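PDB 6KRW: protein-tyrosine-phosphatase PTP1, which removes phosphate from phosphotyrosine in proteins such as the MAP kinase MPK6 and, with MKP1, represses salicylic acid and camalexin biosynthesis in plant defence. Local coordinates for residues L47-M55 / D67-R75. Residues are numbered along the deposited sequence; the frame is centred on the assembly and turned at random.
Sequences LLLNSTVAM and DVVPFDKNR
The side chain of Asp-72 leaves the backbone with CG anti to its own carbonyl carbon (chi1 -66°), which turns the carboxylate onto the start of the turn 52-55, while Thr-52, with OG1 between its backbone N and carbonyl carbon (chi1 65°), brings its hydroxyl to OD2 of the same group. The contact joins two short helical turns, 47-50 and 52-55, to the loop leading into strand 75-77 of the classical tyrosine phosphatase domain. OD2 of Asp-72 accepts from Thr-52 N and, at 2.7 Å, from Thr-52 OG1, the two donors approaching from opposite faces of the carboxylate plane. OD1 takes Val-53 N through its syn lone pair, nearly straight at 172°. Two waters also donate to this carboxylate, one to each oxygen. With an alanine in place of Asp-72, the amides of Thr-52 and Val-53 would probably lose their acceptor and the Thr-52 hydroxyl would be free to turn. The Asp-72 backbone N is tied to Asn-50 O at 2.8 Å. Nearby, Asn-50 OD1, which accepts from Ser-51 OG, lies at the Phe-71 ring edge. Val-69 packs tightly, its CB 3.4 Å from Ala-54 CB and its CG2 against Met-55 CE. Arg-75, bonded through NH2 to Lys-87 O, receives Val-53 CG1 over the centre of one guanidinium face, 3.7 Å above its plane.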
loop_
_atom_site.group_PDB
_atom_site.type_symbol
_atom_site.label_atom_id
_atom_site.label_comp_id
_atom_site.label_asym_id
_atom_site.label_seq_id
_atom_site.Cartn_x
_atom_site.Cartn_y
_atom_site.Cartn_z
ATOM N N LEU A 47 18.460 0.387 -11.872
ATOM C CA LEU A 47 18.140 1.471 -10.918
ATOM C C LEU A 47 19.162 2.602 -11.015
ATOM O O LEU A 47 18.811 3.743 -10.700
ATOM C CB LEU A 47 18.109 0.894 -9.491
ATOM C CG LEU A 47 17.043 -0.161 -9.265
ATOM C CD1 LEU A 47 17.242 -0.766 -7.895
ATOM C CD2 LEU A 47 15.653 0.413 -9.400
ATOM N N LEU A 48 20.398 2.326 -11.454
ATOM C CA LEU A 48 21.400 3.413 -11.524
ATOM C C LEU A 48 21.015 4.458 -12.589
ATOM O O LEU A 48 21.489 5.578 -12.456
ATOM C CB LEU A 48 22.759 2.834 -11.899
ATOM C CG LEU A 48 23.320 1.836 -10.902
ATOM C CD1 LEU A 48 24.620 1.281 -11.443
ATOM C CD2 LEU A 48 23.500 2.494 -9.545
ATOM N N LEU A 49 20.143 4.091 -13.512
ATOM C CA LEU A 49 19.718 5.026 -14.587
ATOM C C LEU A 49 18.283 5.510 -14.391
ATOM O O LEU A 49 17.973 6.610 -14.819
ATOM C CB LEU A 49 19.924 4.348 -15.943
ATOM C CG LEU A 49 21.385 4.231 -16.370
ATOM C CD1 LEU A 49 21.565 3.097 -17.368
ATOM C CD2 LEU A 49 21.889 5.547 -16.952
ATOM N N ASN A 50 17.419 4.707 -13.774
ATOM C CA ASN A 50 15.996 5.109 -13.650
ATOM C C ASN A 50 15.651 5.600 -12.241
ATOM O O ASN A 50 14.532 6.095 -12.085
ATOM C CB ASN A 50 15.055 4.022 -14.163
ATOM C CG ASN A 50 15.097 2.745 -13.344
ATOM O OD1 ASN A 50 15.454 2.763 -12.154
ATOM N ND2 ASN A 50 14.753 1.636 -13.974
ATOM N N SER A 51 16.576 5.508 -11.286
ATOM C CA SER A 51 16.301 5.913 -9.886
ATOM C C SER A 51 17.473 6.741 -9.380
ATOM O O SER A 51 18.002 6.501 -8.313
ATOM C CB SER A 51 16.004 4.693 -9.022
ATOM O OG SER A 51 14.994 3.900 -9.566
ATOM N N THR A 52 17.894 7.731 -10.156
ATOM C CA THR A 52 19.117 8.499 -9.844
ATOM C C THR A 52 18.984 9.256 -8.523
ATOM O O THR A 52 19.990 9.391 -7.814
ATOM C CB THR A 52 19.470 9.453 -10.992
ATOM O OG1 THR A 52 18.471 10.451 -11.153
ATOM C CG2 THR A 52 19.602 8.701 -12.295
ATOM N N VAL A 53 17.813 9.797 -8.218
ATOM C CA VAL A 53 17.710 10.635 -6.996
ATOM C C VAL A 53 17.856 9.722 -5.763
ATOM O O VAL A 53 18.578 10.095 -4.841
ATOM C CB VAL A 53 16.406 11.451 -6.975
ATOM C CG1 VAL A 53 16.302 12.252 -5.694
ATOM C CG2 VAL A 53 16.367 12.365 -8.185
ATOM N N ALA A 54 17.201 8.570 -5.790
ATOM C CA ALA A 54 17.265 7.598 -4.677
ATOM C C ALA A 54 18.700 7.123 -4.464
ATOM O O ALA A 54 19.033 6.779 -3.288
ATOM C CB ALA A 54 16.365 6.416 -4.955
ATOM N N MET A 55 19.472 7.000 -5.547
ATOM C CA MET A 55 20.840 6.411 -5.501
ATOM C C MET A 55 21.877 7.510 -5.209
ATOM O O MET A 55 23.035 7.164 -5.043
ATOM C CB MET A 55 21.191 5.663 -6.796
ATOM C CG MET A 55 20.318 4.442 -7.084
ATOM S SD MET A 55 20.291 3.257 -5.750
ATOM C CE MET A 55 19.101 2.073 -6.354
ATOM N N ASP A 67 18.384 -1.783 -2.626
ATOM C CA ASP A 67 17.860 -2.175 -3.958
ATOM C C ASP A 67 16.341 -1.974 -4.014
ATOM O O ASP A 67 15.710 -2.448 -4.984
ATOM C CB ASP A 67 18.260 -3.620 -4.254
ATOM C CG ASP A 67 17.782 -4.624 -3.209
ATOM O OD1 ASP A 67 17.345 -4.198 -2.125
ATOM O OD2 ASP A 67 17.870 -5.827 -3.484
ATOM N N VAL A 68 15.744 -1.307 -3.027
ATOM C CA VAL A 68 14.292 -1.005 -3.090
ATOM C C VAL A 68 14.131 0.500 -2.962
ATOM O O VAL A 68 14.231 1.066 -1.868
ATOM C CB VAL A 68 13.459 -1.739 -2.028
ATOM C CG1 VAL A 68 11.983 -1.393 -2.215
ATOM C CG2 VAL A 68 13.684 -3.241 -2.103
ATOM N N VAL A 69 13.993 1.157 -4.101
ATOM C CA VAL A 69 13.991 2.622 -4.230
ATOM C C VAL A 69 12.953 2.967 -5.290
ATOM O O VAL A 69 12.660 2.143 -6.167
ATOM C CB VAL A 69 15.366 3.166 -4.638
ATOM C CG1 VAL A 69 16.392 2.974 -3.545
ATOM C CG2 VAL A 69 15.856 2.558 -5.943
ATOM N N PRO A 70 12.388 4.189 -5.218
ATOM C CA PRO A 70 11.438 4.639 -6.229
ATOM C C PRO A 70 12.161 5.103 -7.507
ATOM O O PRO A 70 13.239 5.657 -7.434
ATOM C CB PRO A 70 10.727 5.821 -5.569
ATOM C CG PRO A 70 11.832 6.431 -4.710
ATOM C CD PRO A 70 12.599 5.214 -4.179
ATOM N N PHE A 71 11.476 4.865 -8.608
ATOM C CA PHE A 71 11.903 5.442 -9.908
ATOM C C PHE A 71 11.787 6.951 -9.868
ATOM O O PHE A 71 10.842 7.525 -9.283
ATOM C CB PHE A 71 11.014 4.869 -11.004
ATOM C CG PHE A 71 11.013 3.375 -11.103
ATOM C CD1 PHE A 71 12.202 2.653 -11.143
ATOM C CD2 PHE A 71 9.830 2.666 -11.213
ATOM C CE1 PHE A 71 12.190 1.271 -11.249
ATOM C CE2 PHE A 71 9.809 1.284 -11.305
ATOM C CZ PHE A 71 10.988 0.589 -11.322
ATOM N N ASP A 72 12.694 7.630 -10.560
ATOM C CA ASP A 72 12.593 9.096 -10.704
ATOM C C ASP A 72 11.242 9.498 -11.290
ATOM O O ASP A 72 10.706 10.550 -10.881
ATOM C CB ASP A 72 13.714 9.626 -11.594
ATOM C CG ASP A 72 15.107 9.468 -11.025
ATOM O OD1 ASP A 72 15.260 9.494 -9.793
ATOM O OD2 ASP A 72 16.079 9.363 -11.800
ATOM N N LYS A 73 10.701 8.699 -12.222
ATOM C CA LYS A 73 9.531 9.156 -13.006
ATOM C C LYS A 73 8.289 9.332 -12.122
ATOM O O LYS A 73 7.434 10.114 -12.475
ATOM C CB LYS A 73 9.232 8.188 -14.143
ATOM C CG LYS A 73 8.774 6.812 -13.726
ATOM C CD LYS A 73 8.452 5.874 -14.887
ATOM C CE LYS A 73 7.963 4.518 -14.393
ATOM N NZ LYS A 73 6.731 4.652 -13.578
ATOM N N ASN A 74 8.207 8.599 -10.991
ATOM C CA ASN A 74 6.945 8.637 -10.200
ATOM C C ASN A 74 7.246 8.684 -8.712
ATOM O O ASN A 74 6.292 8.393 -7.961
ATOM C CB ASN A 74 6.017 7.487 -10.550
ATOM C CG ASN A 74 6.558 6.155 -10.057
ATOM O OD1 ASN A 74 7.774 5.936 -10.089
ATOM N ND2 ASN A 74 5.656 5.261 -9.625
ATOM N N ARG A 75 8.419 9.061 -8.286
ATOM C CA ARG A 75 8.715 9.186 -6.848
ATOM C C ARG A 75 7.884 10.334 -6.302
ATOM O O ARG A 75 7.559 11.313 -7.007
ATOM C CB ARG A 75 10.194 9.406 -6.587
ATOM C CG ARG A 75 10.763 10.721 -7.090
ATOM C CD ARG A 75 12.260 10.791 -6.917
ATOM N NE ARG A 75 12.739 12.112 -7.302
ATOM C CZ ARG A 75 12.855 13.157 -6.527
ATOM N NH1 ARG A 75 12.565 13.077 -5.219
ATOM N NH2 ARG A 75 13.248 14.311 -7.051
HETATM O O HOH W 1 15.907 9.132 -14.434
HETATM O O HOH W 2 12.417 6.795 -13.742
HETATM O O HOH W 3 14.796 8.068 -7.393
#